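Local coordinates for probable cell division protein WhiA (Thermotoga maritima, PDB 3HYI) that probably takes part in cell division and chromosome segregation as a DNA-binding protein built from a degenerate LAGLIDADG homing-endonuclease domain and a helix-turn-helix domain, at residues A[10-13]-A[14-17]; A[29-32]-A[33-37]; A[179-182]-A[183-187]. All blocks are in the same frame, centred on the assembly; numbering follows the deposited sequence.

Overall arrangement
From the N terminus, the chain passes through contact 1 on helix 9-16, contact 2 on the next helix, 25-39, and, after both four-stranded antiparallel sheets, contact 3 at the end of helix 175-184. Each contact joins adjoining residues of a helical run, so none closes a long loop; the three follow in series without nesting or crossing. In space the chain folds back: contacts 1 and 3 touch, with Ile13 and Leu17 packed on Val187, and their centres lie about 12 Å apart. Contact 2 is about 18 Å from either, centre to centre, yet Arg116 of helix 108-122 bonds to both Glu31 and the backbone of Ile185, tying contact 2 to contact 3.

Contact 1. Residues A[10-13]-A[14-17]; sequences SEEI and KEEL
Glu11 sends CG opposite its backbone N (chi1 -174°) and then bends at chi2 (65°); Lys14, extended beyond CG, crosses it at about a right angle. What meets there is carboxylate on methylene: Glu11 OE1 lies 4.0 Å from Lys14 CD, and the charged ends stay apart, OE1 and Lys14 NZ being 5.4 Å from each other. Each has partners elsewhere, Glu11 at Ser55 OG and Ala57 N, and Lys14 NZ at the carbonyls of Leu120 and Gly123. A long, flexible lysine suits this place, since it can reach from helix 9-16 to the C-terminal end of helix 108-122, in the degenerate LAGLIDADG fold, and makes a cation-pi contact with Phe119. Along the helix, Lys14 N bonds to Ser10 O at 3.0 Å and Glu15 N to Glu11 O at 2.9 Å. Water joins the polar ends one turn apart: one molecule links Ser10 OG, itself hydrogen-bonded to Met125 N in strand 123-125, with Lys14 NZ, and another donates to both Glu11 OE2 and Glu15 OE2. The latter bridge would ease two like charges whose oxygens, Glu11 OE2 and Glu15 OE2, are 5.0 Å apart. Glu15 OE2 also pairs with Arg7.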
loop_
_atom_site.group_PDB
_atom_site.type_symbol
_atom_site.label_atom_id
_atom_site.label_comp_id
_atom_site.label_asym_id
_atom_site.label_seq_id
_atom_site.Cartn_x
_atom_site.Cartn_y
_atom_site.Cartn_z
ATOM N N SER A 10 -10.946 5.476 5.509
ATOM C CA SER A 10 -11.583 6.271 4.467
ATOM C C SER A 10 -12.513 7.336 5.038
ATOM O O SER A 10 -12.462 8.492 4.623
ATOM C CB SER A 10 -12.380 5.353 3.536
ATOM O OG SER A 10 -12.680 6.002 2.315
ATOM N N GLU A 11 -13.369 6.939 5.978
ATOM C CA GLU A 11 -14.296 7.877 6.617
ATOM C C GLU A 11 -13.550 8.930 7.438
ATOM O O GLU A 11 -13.996 10.070 7.525
ATOM C CB GLU A 11 -15.307 7.129 7.494
ATOM C CG GLU A 11 -16.424 8.001 8.115
ATOM C CD GLU A 11 -17.379 8.620 7.097
ATOM O OE1 GLU A 11 -17.300 8.293 5.892
ATOM O OE2 GLU A 11 -18.225 9.440 7.515
ATOM N N GLU A 12 -12.419 8.548 8.031
ATOM C CA GLU A 12 -11.568 9.496 8.759
ATOM C C GLU A 12 -11.020 10.597 7.847
ATOM O O GLU A 12 -10.941 11.759 8.248
ATOM C CB GLU A 12 -10.414 8.771 9.454
ATOM C CG GLU A 12 -10.823 8.044 10.715
ATOM C CD GLU A 12 -9.646 7.390 11.409
ATOM O OE1 GLU A 12 -9.394 7.722 12.584
ATOM O OE2 GLU A 12 -8.963 6.555 10.778
ATOM N N ILE A 13 -10.637 10.222 6.629
ATOM C CA ILE A 13 -10.247 11.190 5.603
ATOM C C ILE A 13 -11.421 12.100 5.250
ATOM O O ILE A 13 -11.268 13.315 5.174
ATOM C CB ILE A 13 -9.746 10.484 4.321
ATOM C CG1 ILE A 13 -8.401 9.806 4.575
ATOM C CG2 ILE A 13 -9.608 11.473 3.163
ATOM C CD1 ILE A 13 -8.194 8.594 3.717
ATOM N N LYS A 14 -12.592 11.506 5.044
ATOM C CA LYS A 14 -13.785 12.267 4.664
ATOM C C LYS A 14 -14.265 13.238 5.751
ATOM O O LYS A 14 -14.829 14.285 5.436
ATOM C CB LYS A 14 -14.911 11.318 4.240
ATOM C CG LYS A 14 -14.617 10.631 2.922
ATOM C CD LYS A 14 -15.738 9.728 2.466
ATOM C CE LYS A 14 -15.365 9.041 1.161
ATOM N NZ LYS A 14 -16.519 8.372 0.516
ATOM N N GLU A 15 -14.033 12.896 7.018
ATOM C CA GLU A 15 -14.347 13.797 8.133
ATOM C C GLU A 15 -13.542 15.100 8.095
ATOM O O GLU A 15 -14.043 16.149 8.493
ATOM C CB GLU A 15 -14.117 13.096 9.475
ATOM C CG GLU A 15 -15.193 12.079 9.831
ATOM C CD GLU A 15 -14.858 11.279 11.069
ATOM O OE1 GLU A 15 -13.658 11.137 11.393
ATOM O OE2 GLU A 15 -15.801 10.785 11.723
ATOM N N GLU A 16 -12.297 15.029 7.624
ATOM C CA GLU A 16 -11.459 16.226 7.465
ATOM C C GLU A 16 -12.019 17.208 6.432
ATOM O O GLU A 16 -11.714 18.399 6.478
ATOM C CB GLU A 16 -10.026 15.849 7.058
ATOM C CG GLU A 16 -9.173 15.284 8.182
ATOM C CD GLU A 16 -7.678 15.349 7.883
ATOM O OE1 GLU A 16 -7.207 16.380 7.356
ATOM O OE2 GLU A 16 -6.968 14.371 8.191
ATOM N N LEU A 17 -12.827 16.703 5.503
ATOM C CA LEU A 17 -13.334 17.504 4.392
ATOM C C LEU A 17 -14.683 18.181 4.653
ATOM O O LEU A 17 -15.109 19.019 3.862
ATOM C CB LEU A 17 -13.433 16.632 3.142
ATOM C CG LEU A 17 -12.131 15.952 2.708
ATOM C CD1 LEU A 17 -12.369 15.065 1.494
ATOM C CD2 LEU A 17 -11.050 16.988 2.417
HETATM O O HOH W 1 -15.405 5.882 2.062
HETATM O O HOH W 2 -18.127 10.422 10.009
HETATM O O HOH W 3 -11.182 12.529 11.233
#

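Contact 2. Residues A[29-32]-A[33-37]; sequences ISEL and LGFIK
Glu31 and Phe35, one helical turn apart, lie side by side and point the same way, with the carboxylate plane turned only 22° from the plane of the ring. Glu31 is extended, with CG opposite its backbone N (chi1 -179°), which carries the carboxylate out beside the ring. Their nearest side-chain atoms are Glu31 OE1 and Phe35 CE2, 4.0 Å apart. Nearer the backbone, the ring presents its edge to the helix: Glu31 O lies in the ring plane, 3.4 Å from Phe35 CD2, while the same carbonyl oxygen accepts the N-H of Phe35 at 3.2 Å. On another flank, Leu32 and Ile36 slant across each other, Leu32 CG meeting Ile36 CD1 at 4.2 Å. Leucine and isoleucine suit this flank because their branched ends fill the layer against Phe51 of strand 48-53. Ile36 N donates to Leu32 O at 2.8 Å. Gly34 suits its place by having no CB to crowd Glu31 O; its N-H bonds to Ser30 O at 3.2 Å. The run Leu32-Leu33-Gly34-Phe35-Ile36 resembles the start of the LAGLIDADG motif, so helix 25-39 is probably the first of the two motif helices; Ser30, Glu31 and Phe35 face the second, helix 108-122. Ser30 OG reaches Leu110 O there. Glu31 is buried but not left alone: OE1 forms a salt bridge with Arg61 and OE2 with Arg116. Two guanidinium groups, one on each carboxylate oxygen, would be expected to keep the acid ionised and to fix its rotation, holding the flat group alongside the aromatic ring in an otherwise largely apolar interior.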
loop_
_atom_site.group_PDB
_atom_site.type_symbol
_atom_site.label_atom_id
_atom_site.label_comp_id
_atom_site.label_asym_id
_atom_site.label_seq_id
_atom_site.Cartn_x
_atom_site.Cartn_y
_atom_site.Cartn_z
ATOM N N ILE A 29 -20.999 25.023 -6.296
ATOM C CA ILE A 29 -21.839 24.342 -7.286
ATOM C C ILE A 29 -21.048 23.250 -8.010
ATOM O O ILE A 29 -21.599 22.198 -8.339
ATOM C CB ILE A 29 -22.439 25.336 -8.304
ATOM C CG1 ILE A 29 -23.525 26.189 -7.636
ATOM C CG2 ILE A 29 -23.036 24.606 -9.495
ATOM C CD1 ILE A 29 -23.927 27.406 -8.439
ATOM N N SER A 30 -19.761 23.499 -8.244
ATOM C CA SER A 30 -18.883 22.505 -8.858
ATOM C C SER A 30 -18.753 21.268 -7.970
ATOM O O SER A 30 -18.825 20.137 -8.458
ATOM C CB SER A 30 -17.501 23.102 -9.146
ATOM O OG SER A 30 -16.680 22.185 -9.849
ATOM N N GLU A 31 -18.572 21.478 -6.669
ATOM C CA GLU A 31 -18.518 20.355 -5.726
ATOM C C GLU A 31 -19.856 19.623 -5.630
ATOM O O GLU A 31 -19.882 18.397 -5.524
ATOM C CB GLU A 31 -18.075 20.809 -4.334
ATOM C CG GLU A 31 -17.994 19.661 -3.330
ATOM C CD GLU A 31 -17.464 20.080 -1.983
ATOM O OE1 GLU A 31 -17.537 19.258 -1.049
ATOM O OE2 GLU A 31 -16.983 21.225 -1.849
ATOM N N LEU A 32 -20.954 20.375 -5.654
ATOM C CA LEU A 32 -22.295 19.786 -5.663
ATOM C C LEU A 32 -22.498 18.923 -6.907
ATOM O O LEU A 32 -23.052 17.830 -6.822
ATOM C CB LEU A 32 -23.366 20.877 -5.600
ATOM C CG LEU A 32 -24.823 20.405 -5.515
ATOM C CD1 LEU A 32 -25.076 19.628 -4.225
ATOM C CD2 LEU A 32 -25.778 21.587 -5.635
ATOM N N LEU A 33 -22.035 19.414 -8.055
ATOM C CA LEU A 33 -22.103 18.656 -9.305
ATOM C C LEU A 33 -21.369 17.323 -9.172
ATOM O O LEU A 33 -21.811 16.314 -9.720
ATOM C CB LEU A 33 -21.518 19.468 -10.467
ATOM C CG LEU A 33 -21.712 18.872 -11.865
ATOM C CD1 LEU A 33 -23.181 18.931 -12.276
ATOM C CD2 LEU A 33 -20.832 19.589 -12.883
ATOM N N GLY A 34 -20.254 17.329 -8.439
ATOM C CA GLY A 34 -19.527 16.106 -8.109
ATOM C C GLY A 34 -20.396 15.110 -7.362
ATOM O O GLY A 34 -20.416 13.927 -7.693
ATOM N N PHE A 35 -21.109 15.599 -6.349
ATOM C CA PHE A 35 -22.109 14.802 -5.627
ATOM C C PHE A 35 -23.203 14.307 -6.573
ATOM O O PHE A 35 -23.571 13.130 -6.544
ATOM C CB PHE A 35 -22.762 15.625 -4.508
ATOM C CG PHE A 35 -22.011 15.610 -3.202
ATOM C CD1 PHE A 35 -22.336 14.690 -2.212
ATOM C CD2 PHE A 35 -21.014 16.541 -2.944
ATOM C CE1 PHE A 35 -21.658 14.682 -0.992
ATOM C CE2 PHE A 35 -20.333 16.541 -1.727
ATOM C CZ PHE A 35 -20.657 15.609 -0.750
ATOM N N ILE A 36 -23.721 15.218 -7.400
ATOM C CA ILE A 36 -24.791 14.899 -8.350
ATOM C C ILE A 36 -24.354 13.849 -9.373
ATOM O O ILE A 36 -25.063 12.867 -9.595
ATOM C CB ILE A 36 -25.283 16.156 -9.104
ATOM C CG1 ILE A 36 -26.004 17.113 -8.151
ATOM C CG2 ILE A 36 -26.222 15.769 -10.247
ATOM C CD1 ILE A 36 -26.425 18.417 -8.800
ATOM N N LYS A 37 -23.194 14.059 -9.990
ATOM C CA LYS A 37 -22.683 13.127 -11.001
ATOM C C LYS A 37 -22.408 11.736 -10.424
ATOM O O LYS A 37 -22.702 10.724 -11.064
ATOM C CB LYS A 37 -21.408 13.672 -11.653
ATOM C CG LYS A 37 -21.609 14.882 -12.569
ATOM C CD LYS A 37 -22.594 14.601 -13.691
ATOM C CE LYS A 37 -22.440 15.601 -14.828
ATOM N NZ LYS A 37 -23.598 15.561 -15.771
#

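Contact 3. Residues A[179-182]-A[183-187]; sequences LVFL and EAIGV
The Phe181 ring has Ile185 CG2 over one face, and Ile185 CD1 reaches its CE2 corner at 3.7 Å; Leu134, Ile136 and Ile157 also touch this side chain. The contact sits where helix 175-184 ends in a Schellman motif, the turn that leads into helix 189-201 in the second LAGLIDADG-like half. Ile185 places CG1 between its backbone N and carbonyl carbon (chi1 67°), which turns CD1 toward the phenylalanine. The flat aromatic and the branched aliphatic pack closely at the last turn. Gly186 then takes a positive phi of 110°, easy for glycine because it has no CB to press on Ile185 O. With the chain so turned, Gly186 N bonds to Glu183 O at 3.1 Å and Val187 N bonds back to Leu182 O at 3.0 Å. Leu182 O also accepts a weak bond from Gly186 N, so it takes one good bond and one weak one. The reversal brings Val187 alongside Leu182, pointing the same way, the apolar pairing expected across a Schellman turn. Valine suits the place as a small branched apolar residue that also packs on Ile13 and Leu17, with its methyl CG2 set 4.0 Å from Leu182 CB.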
loop_
_atom_site.group_PDB
_atom_site.type_symbol
_atom_site.label_atom_id
_atom_site.label_comp_id
_atom_site.label_asym_id
_atom_site.label_seq_id
_atom_site.Cartn_x
_atom_site.Cartn_y
_atom_site.Cartn_z
ATOM N N LEU A 179 -1.338 11.208 -2.267
ATOM C CA LEU A 179 -1.084 12.327 -1.359
ATOM C C LEU A 179 -1.347 13.679 -2.025
ATOM O O LEU A 179 -1.897 14.586 -1.394
ATOM C CB LEU A 179 0.354 12.271 -0.820
ATOM C CG LEU A 179 0.611 11.163 0.205
ATOM C CD1 LEU A 179 2.099 10.995 0.467
ATOM C CD2 LEU A 179 -0.143 11.448 1.503
ATOM N N VAL A 180 -0.949 13.808 -3.290
ATOM C CA VAL A 180 -1.214 15.016 -4.075
ATOM C C VAL A 180 -2.717 15.242 -4.205
ATOM O O VAL A 180 -3.210 16.354 -4.011
ATOM C CB VAL A 180 -0.608 14.922 -5.495
ATOM C CG1 VAL A 180 -0.982 16.146 -6.318
ATOM C CG2 VAL A 180 0.908 14.766 -5.428
ATOM N N PHE A 181 -3.428 14.169 -4.543
ATOM C CA PHE A 181 -4.879 14.189 -4.671
ATOM C C PHE A 181 -5.537 14.627 -3.368
ATOM O O PHE A 181 -6.372 15.536 -3.358
ATOM C CB PHE A 181 -5.383 12.796 -5.065
ATOM C CG PHE A 181 -6.865 12.725 -5.292
ATOM C CD1 PHE A 181 -7.394 12.906 -6.564
ATOM C CD2 PHE A 181 -7.733 12.468 -4.236
ATOM C CE1 PHE A 181 -8.765 12.840 -6.777
ATOM C CE2 PHE A 181 -9.105 12.401 -4.442
ATOM C CZ PHE A 181 -9.622 12.584 -5.715
ATOM N N LEU A 182 -5.147 13.981 -2.273
ATOM C CA LEU A 182 -5.742 14.257 -0.966
ATOM C C LEU A 182 -5.471 15.683 -0.497
ATOM O O LEU A 182 -6.370 16.347 0.015
ATOM C CB LEU A 182 -5.248 13.253 0.081
ATOM C CG LEU A 182 -5.759 11.816 -0.088
ATOM C CD1 LEU A 182 -5.084 10.906 0.919
ATOM C CD2 LEU A 182 -7.273 11.741 0.052
ATOM N N GLU A 183 -4.236 16.149 -0.674
ATOM C CA GLU A 183 -3.880 17.512 -0.290
ATOM C C GLU A 183 -4.590 18.552 -1.160
ATOM O O GLU A 183 -5.020 19.588 -0.660
ATOM C CB GLU A 183 -2.368 17.726 -0.352
ATOM C CG GLU A 183 -1.946 19.087 0.192
ATOM C CD GLU A 183 -0.465 19.192 0.481
ATOM O OE1 GLU A 183 0.280 18.219 0.226
ATOM O OE2 GLU A 183 -0.042 20.263 0.961
ATOM N N ALA A 184 -4.708 18.268 -2.455
ATOM C CA ALA A 184 -5.425 19.146 -3.381
ATOM C C ALA A 184 -6.862 19.403 -2.920
ATOM O O ALA A 184 -7.327 20.542 -2.945
ATOM C CB ALA A 184 -5.414 18.557 -4.790
ATOM N N ILE A 185 -7.552 18.348 -2.482
ATOM C CA ILE A 185 -8.953 18.463 -2.043
ATOM C C ILE A 185 -9.122 18.915 -0.580
ATOM O O ILE A 185 -10.249 19.093 -0.113
ATOM C CB ILE A 185 -9.765 17.162 -2.323
ATOM C CG1 ILE A 185 -9.277 15.983 -1.468
ATOM C CG2 ILE A 185 -9.698 16.810 -3.814
ATOM C CD1 ILE A 185 -10.058 14.703 -1.696
ATOM N N GLY A 186 -8.015 19.104 0.138
ATOM C CA GLY A 186 -8.044 19.770 1.446
ATOM C C GLY A 186 -7.787 18.916 2.678
ATOM O O GLY A 186 -8.011 19.375 3.798
ATOM N N VAL A 187 -7.313 17.686 2.490
ATOM C CA VAL A 187 -6.894 16.852 3.622
ATOM C C VAL A 187 -5.592 17.423 4.189
ATOM O O VAL A 187 -4.735 17.878 3.429
ATOM C CB VAL A 187 -6.688 15.374 3.213
ATOM C CG1 VAL A 187 -6.243 14.538 4.409
ATOM C CG2 VAL A 187 -7.964 14.798 2.615
#